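Local coordinates for protein YciF (Escherichia coli, PDB 2GS4), which is a stress protein of ferritin-like fold that forms homodimers and, like the rubrerythrins, probably binds metal, at residues L14-A20 against K69-C75; E21-T25 against T51-I55. One frame throughout, in Å; residues are numbered along the deposited sequence.

In the fold
From the N terminus the chain runs up helix 6-33 and turns back down helix 38-63. Interaction 2, between 21-25 and 51-55, closes this helical hairpin. Past helix 38-63, the loop carrying 69-75 lies along helix 6-33 and leads into helix 76-89; interaction 1, between 14-20 and 69-75, closes the wider loop, within which interaction 2 is nested. Both contacts share helix 6-33 on adjoining turns, with centres about 11 Å apart, and they touch: Tyr18 packs on Ile55, and Gln23 NE2 probably hydrogen-bonds to Cys75 O. Together they tie the first helical pair of the ferritin-like bundle to the connection entering helix 76-89.

Interaction 1. Residues L14-A20 against K69-C75; sequences LSDTYSA and KIKRMKC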
loop_
_atom_site.group_PDB
_atom_site.type_symbol
_atom_site.label_atom_id
_atom_site.label_comp_id
_atom_site.label_asym_id
_atom_site.label_seq_id
_atom_site.Cartn_x
_atom_site.Cartn_y
_atom_site.Cartn_z
ATOM N N LEU A 14 10.417 4.186 6.456
ATOM C CA LEU A 14 10.692 3.384 7.645
ATOM C C LEU A 14 9.625 3.649 8.703
ATOM O O LEU A 14 9.163 2.725 9.384
ATOM C CB LEU A 14 12.075 3.729 8.210
ATOM C CG LEU A 14 12.516 2.878 9.403
ATOM C CD1 LEU A 14 12.842 1.482 8.934
ATOM C CD2 LEU A 14 13.741 3.516 10.064
ATOM N N SER A 15 9.240 4.917 8.833
ATOM C CA SER A 15 8.229 5.337 9.797
ATOM C C SER A 15 6.869 4.750 9.424
ATOM O O SER A 15 6.065 4.397 10.302
ATOM C CB SER A 15 8.133 6.865 9.838
ATOM O OG SER A 15 9.328 7.443 10.330
ATOM N N ASP A 16 6.621 4.649 8.121
ATOM C CA ASP A 16 5.367 4.095 7.627
ATOM C C ASP A 16 5.380 2.606 7.961
ATOM O O ASP A 16 4.396 2.057 8.463
ATOM C CB ASP A 16 5.267 4.289 6.111
ATOM C CG ASP A 16 3.882 4.726 5.662
ATOM O OD1 ASP A 16 3.623 4.721 4.437
ATOM O OD2 ASP A 16 3.056 5.077 6.526
ATOM N N THR A 17 6.512 1.957 7.710
ATOM C CA THR A 17 6.621 0.534 7.998
ATOM C C THR A 17 6.471 0.272 9.505
ATOM O O THR A 17 5.857 -0.723 9.904
ATOM C CB THR A 17 7.952 -0.035 7.448
ATOM O OG1 THR A 17 7.859 -0.144 6.020
ATOM C CG2 THR A 17 8.256 -1.399 8.034
ATOM N N TYR A 18 6.998 1.170 10.337
ATOM C CA TYR A 18 6.876 1.022 11.790
ATOM C C TYR A 18 5.378 0.979 12.096
ATOM O O TYR A 18 4.904 0.114 12.827
ATOM C CB TYR A 18 7.504 2.216 12.514
ATOM C CG TYR A 18 7.627 2.060 14.021
ATOM C CD1 TYR A 18 8.688 1.349 14.583
ATOM C CD2 TYR A 18 6.689 2.630 14.883
ATOM C CE1 TYR A 18 8.814 1.209 15.963
ATOM C CE2 TYR A 18 6.807 2.493 16.276
ATOM C CZ TYR A 18 7.873 1.781 16.803
ATOM O OH TYR A 18 8.009 1.644 18.165
ATOM N N SER A 19 4.635 1.913 11.514
ATOM C CA SER A 19 3.192 1.965 11.716
ATOM C C SER A 19 2.531 0.676 11.225
ATOM O O SER A 19 1.675 0.125 11.905
ATOM C CB SER A 19 2.596 3.183 10.996
ATOM O OG SER A 19 1.187 3.079 10.869
ATOM N N ALA A 20 2.942 0.191 10.056
ATOM C CA ALA A 20 2.377 -1.028 9.488
ATOM C C ALA A 20 2.544 -2.236 10.408
ATOM O O ALA A 20 1.619 -3.019 10.582
ATOM C CB ALA A 20 3.022 -1.312 8.127
ATOM N N LYS A 69 15.143 8.754 13.052
ATOM C CA LYS A 69 14.081 8.928 14.053
ATOM C C LYS A 69 12.867 8.232 13.438
ATOM O O LYS A 69 12.939 7.795 12.301
ATOM C CB LYS A 69 13.756 10.421 14.257
ATOM C CG LYS A 69 12.913 10.725 15.515
ATOM C CD LYS A 69 12.409 12.173 15.562
ATOM C CE LYS A 69 11.069 12.351 14.845
ATOM N NZ LYS A 69 9.884 12.134 15.733
ATOM N N ILE A 70 11.775 8.081 14.179
ATOM C CA ILE A 70 10.567 7.489 13.606
ATOM C C ILE A 70 9.565 8.621 13.709
ATOM O O ILE A 70 9.343 9.145 14.798
ATOM C CB ILE A 70 9.997 6.290 14.422
ATOM C CG1 ILE A 70 10.902 5.067 14.294
ATOM C CG2 ILE A 70 8.598 5.941 13.925
ATOM C CD1 ILE A 70 11.046 4.564 12.875
ATOM N N LYS A 71 8.981 9.028 12.591
ATOM C CA LYS A 71 7.995 10.094 12.639
ATOM C C LYS A 71 6.624 9.429 12.790
ATOM O O LYS A 71 6.355 8.402 12.173
ATOM C CB LYS A 71 8.097 10.963 11.374
ATOM C CG LYS A 71 9.410 11.786 11.302
ATOM C CD LYS A 71 9.536 12.621 10.023
ATOM C CE LYS A 71 10.592 13.721 10.173
ATOM N NZ LYS A 71 10.174 14.791 11.131
ATOM N N ARG A 72 5.782 9.997 13.652
ATOM C CA ARG A 72 4.447 9.462 13.927
ATOM C C ARG A 72 3.517 9.601 12.727
ATOM O O ARG A 72 3.390 10.681 12.158
ATOM C CB ARG A 72 3.845 10.197 15.128
ATOM C CG ARG A 72 2.617 9.572 15.773
ATOM C CD ARG A 72 2.342 10.294 17.092
ATOM N NE ARG A 72 1.241 9.734 17.873
ATOM C CZ ARG A 72 1.282 9.584 19.194
ATOM N NH1 ARG A 72 2.369 9.945 19.869
ATOM N NH2 ARG A 72 0.237 9.087 19.846
HETATM N N MSE A 73 2.871 8.506 12.343
HETATM C CA MSE A 73 1.947 8.522 11.214
HETATM C C MSE A 73 1.195 7.200 11.142
HETATM O O MSE A 73 1.593 6.220 11.760
HETATM C CB MSE A 73 2.704 8.766 9.896
HETATM C CG MSE A 73 3.831 7.760 9.607
HETATM SE SE MSE A 73 4.708 7.938 7.866
HETATM C CE MSE A 73 5.923 9.390 8.266
ATOM N N LYS A 74 0.085 7.188 10.416
ATOM C CA LYS A 74 -0.707 5.977 10.252
ATOM C C LYS A 74 -0.516 5.526 8.805
ATOM O O LYS A 74 -0.772 6.287 7.875
ATOM C CB LYS A 74 -2.191 6.261 10.511
ATOM C CG LYS A 74 -3.071 4.999 10.619
ATOM C CD LYS A 74 -3.320 4.611 12.076
ATOM C CE LYS A 74 -4.086 3.303 12.192
ATOM N NZ LYS A 74 -5.333 3.279 11.371
ATOM N N CYS A 75 -0.049 4.296 8.624
ATOM C CA CYS A 75 0.169 3.742 7.292
ATOM C C CYS A 75 -1.192 3.318 6.742
ATOM O O CYS A 75 -1.758 2.298 7.156
ATOM C CB CYS A 75 1.124 2.543 7.368
ATOM S SG CYS A 75 1.404 1.681 5.802
HETATM O O HOH W 1 5.248 5.758 12.370
HETATM O O HOH W 2 1.038 7.527 6.426
#
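Ile70 wedges its two methyl ends between Leu14 and Tyr18, one turn apart on helix 6-33, where the extended connection 69-75 lies along this helix of the ferritin-like bundle. CD1 of Ile70 meets Leu14 CD2 at 4.0 Å, while Ile70 CG2 comes obliquely to the Tyr18 ring, 3.9 Å from Tyr18 CD2. Val62 of helix 38-63 also touches Ile70, so the isoleucine lies where two helices meet. Beside this wedge Ser15 OG accepts a nearly straight bond from Lys71 N (2.8 Å, 163°), and the same hydroxyl bonds to Ile11 O one turn back. Replacing Ser15 by alanine would probably leave Lys71 N without its acceptor and let the loop shift beside the helix. A turn further on, Ser19 OG takes up Cys75 N, also at 2.8 Å, with Gln23 NE2 as another partner; the loop is thus pinned at two serines four residues apart. Between these pins a water joins the carbonyls Ser15 O and Lys71 O, and a second one links Lys74 O with Asp16 OD2. The selenomethionine Met73 fills the hollow over Ser15 and Asp16: its CG stands between backbone N and carbonyl carbon (chi1 56°) and the chain bends at its end, bringing CE to 3.7 Å from Ser15 CB. Cys75, the N-cap of helix 76-89, tucks its CB against Asp16 OD2 at 3.3 Å, and its SG reaches to 4.1 Å from the methyl CB of Ala20.

Interaction 2. Residues E21-T25 against T51-I55; sequences EKQLT and THGQI
Glu21 OE1 and Thr51 OG1 meet across the two helices through one water, 2.8 Å from the carboxylate oxygen and 2.7 Å from the hydroxyl, and Gln54 OE1 turns to this water as well. The water thus bridges Glu21 OE1 and Gln54 OE1; the other carboxylate oxygen, Glu21 OE2, comes near Gln54 OE1 without bonding to it, the carboxylate and amide planes being turned 49° apart. Each polar group has another partner further out: Tyr117 OH bonds to Glu21 OE2, Thr51 OG1 reaches His47 O, and Gln54 NE2 is shared by Glu143 and Glu142. Alongside, the interface is apolar. Ile55 lays CG1 against Glu21 CB (3.5 Å) and sends CD1 on toward the backbone at Lys22 and to Thr25 CG2. Thr51 has CG2 anti to its amide nitrogen, which sets this methyl facing the other helix, 4.0 Å from Thr25 CG2. Thr25 CG2 also lies over one face of the His52 imidazole, 3.9 Å from its centroid and only 16° off the normal, a CH-pi contact on the solvent-facing side of the helix pair. With axes 9.5 Å apart and running at 155°, the segments belong to the antiparallel hairpin of helices 6-33 and 38-63 in the ferritin-like four-helix bundle; the inward-facing acidic cluster, in which Glu113 lies close to Glu21, is consistent with the carboxylate-rich metal centre found in rubrerythrins.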
loop_
_atom_site.group_PDB
_atom_site.type_symbol
_atom_site.label_atom_id
_atom_site.label_comp_id
_atom_site.label_asym_id
_atom_site.label_seq_id
_atom_site.Cartn_x
_atom_site.Cartn_y
_atom_site.Cartn_z
ATOM N N GLU A 21 3.737 -2.391 10.973
ATOM C CA GLU A 21 4.025 -3.507 11.870
ATOM C C GLU A 21 3.172 -3.393 13.132
ATOM O O GLU A 21 2.658 -4.391 13.644
ATOM C CB GLU A 21 5.522 -3.514 12.230
ATOM C CG GLU A 21 6.445 -3.694 11.022
ATOM C CD GLU A 21 6.413 -5.110 10.454
ATOM O OE1 GLU A 21 5.386 -5.806 10.621
ATOM O OE2 GLU A 21 7.413 -5.526 9.828
ATOM N N LYS A 22 3.026 -2.161 13.610
ATOM C CA LYS A 22 2.244 -1.843 14.802
ATOM C C LYS A 22 0.804 -2.325 14.584
ATOM O O LYS A 22 0.227 -3.024 15.415
ATOM C CB LYS A 22 2.239 -0.328 15.014
ATOM C CG LYS A 22 2.347 0.128 16.451
ATOM C CD LYS A 22 3.782 0.094 16.948
ATOM C CE LYS A 22 3.829 0.406 18.434
ATOM N NZ LYS A 22 5.130 0.030 19.041
ATOM N N GLN A 23 0.232 -1.939 13.450
ATOM C CA GLN A 23 -1.128 -2.329 13.107
ATOM C C GLN A 23 -1.163 -3.830 12.885
ATOM O O GLN A 23 -2.112 -4.503 13.296
ATOM C CB GLN A 23 -1.585 -1.623 11.825
ATOM C CG GLN A 23 -1.485 -0.109 11.863
ATOM C CD GLN A 23 -1.942 0.526 10.560
ATOM O OE1 GLN A 23 -3.028 0.240 10.069
ATOM N NE2 GLN A 23 -1.111 1.387 9.997
ATOM N N LEU A 24 -0.128 -4.371 12.246
ATOM C CA LEU A 24 -0.123 -5.800 11.988
ATOM C C LEU A 24 -0.237 -6.627 13.283
ATOM O O LEU A 24 -0.939 -7.639 13.299
ATOM C CB LEU A 24 1.115 -6.199 11.179
ATOM C CG LEU A 24 0.982 -7.473 10.322
ATOM C CD1 LEU A 24 -0.318 -7.450 9.516
ATOM C CD2 LEU A 24 2.173 -7.594 9.385
ATOM N N THR A 25 0.408 -6.187 14.369
ATOM C CA THR A 25 0.339 -6.923 15.645
ATOM C C THR A 25 -1.098 -7.210 16.076
ATOM O O THR A 25 -1.427 -8.345 16.431
ATOM C CB THR A 25 1.052 -6.176 16.814
ATOM O OG1 THR A 25 0.458 -4.889 17.003
ATOM C CG2 THR A 25 2.546 -6.019 16.531
ATOM N N THR A 51 6.579 -10.553 14.299
ATOM C CA THR A 51 6.330 -9.139 14.015
ATOM C C THR A 51 6.738 -8.246 15.190
ATOM O O THR A 51 7.254 -7.139 14.976
ATOM C CB THR A 51 4.837 -8.872 13.649
ATOM O OG1 THR A 51 4.505 -9.560 12.434
ATOM C CG2 THR A 51 4.596 -7.368 13.430
ATOM N N HIS A 52 6.498 -8.705 16.420
ATOM C CA HIS A 52 6.901 -7.920 17.578
ATOM C C HIS A 52 8.424 -7.854 17.531
ATOM O O HIS A 52 9.028 -6.828 17.861
ATOM C CB HIS A 52 6.429 -8.569 18.890
ATOM C CG HIS A 52 5.102 -8.064 19.369
ATOM N ND1 HIS A 52 3.974 -8.859 19.430
ATOM C CD2 HIS A 52 4.715 -6.834 19.784
ATOM C CE1 HIS A 52 2.953 -8.138 19.858
ATOM N NE2 HIS A 52 3.375 -6.906 20.079
ATOM N N GLY A 53 9.043 -8.949 17.096
ATOM C CA GLY A 53 10.489 -8.984 17.002
ATOM C C GLY A 53 11.009 -8.033 15.935
ATOM O O GLY A 53 12.076 -7.444 16.087
ATOM N N GLN A 54 10.256 -7.887 14.847
ATOM C CA GLN A 54 10.653 -7.011 13.753
ATOM C C GLN A 54 10.548 -5.550 14.167
ATOM O O GLN A 54 11.323 -4.705 13.692
ATOM C CB GLN A 54 9.806 -7.331 12.505
ATOM C CG GLN A 54 10.101 -8.743 11.988
ATOM C CD GLN A 54 9.091 -9.282 10.990
ATOM O OE1 GLN A 54 8.015 -8.721 10.808
ATOM N NE2 GLN A 54 9.434 -10.402 10.354
ATOM N N ILE A 55 9.614 -5.237 15.062
ATOM C CA ILE A 55 9.510 -3.867 15.514
ATOM C C ILE A 55 10.784 -3.590 16.330
ATOM O O ILE A 55 11.374 -2.517 16.219
ATOM C CB ILE A 55 8.233 -3.633 16.354
ATOM C CG1 ILE A 55 7.005 -3.759 15.441
ATOM C CG2 ILE A 55 8.265 -2.245 16.996
ATOM C CD1 ILE A 55 5.662 -3.570 16.130
HETATM O O HOH W 3 5.653 -8.572 10.159
#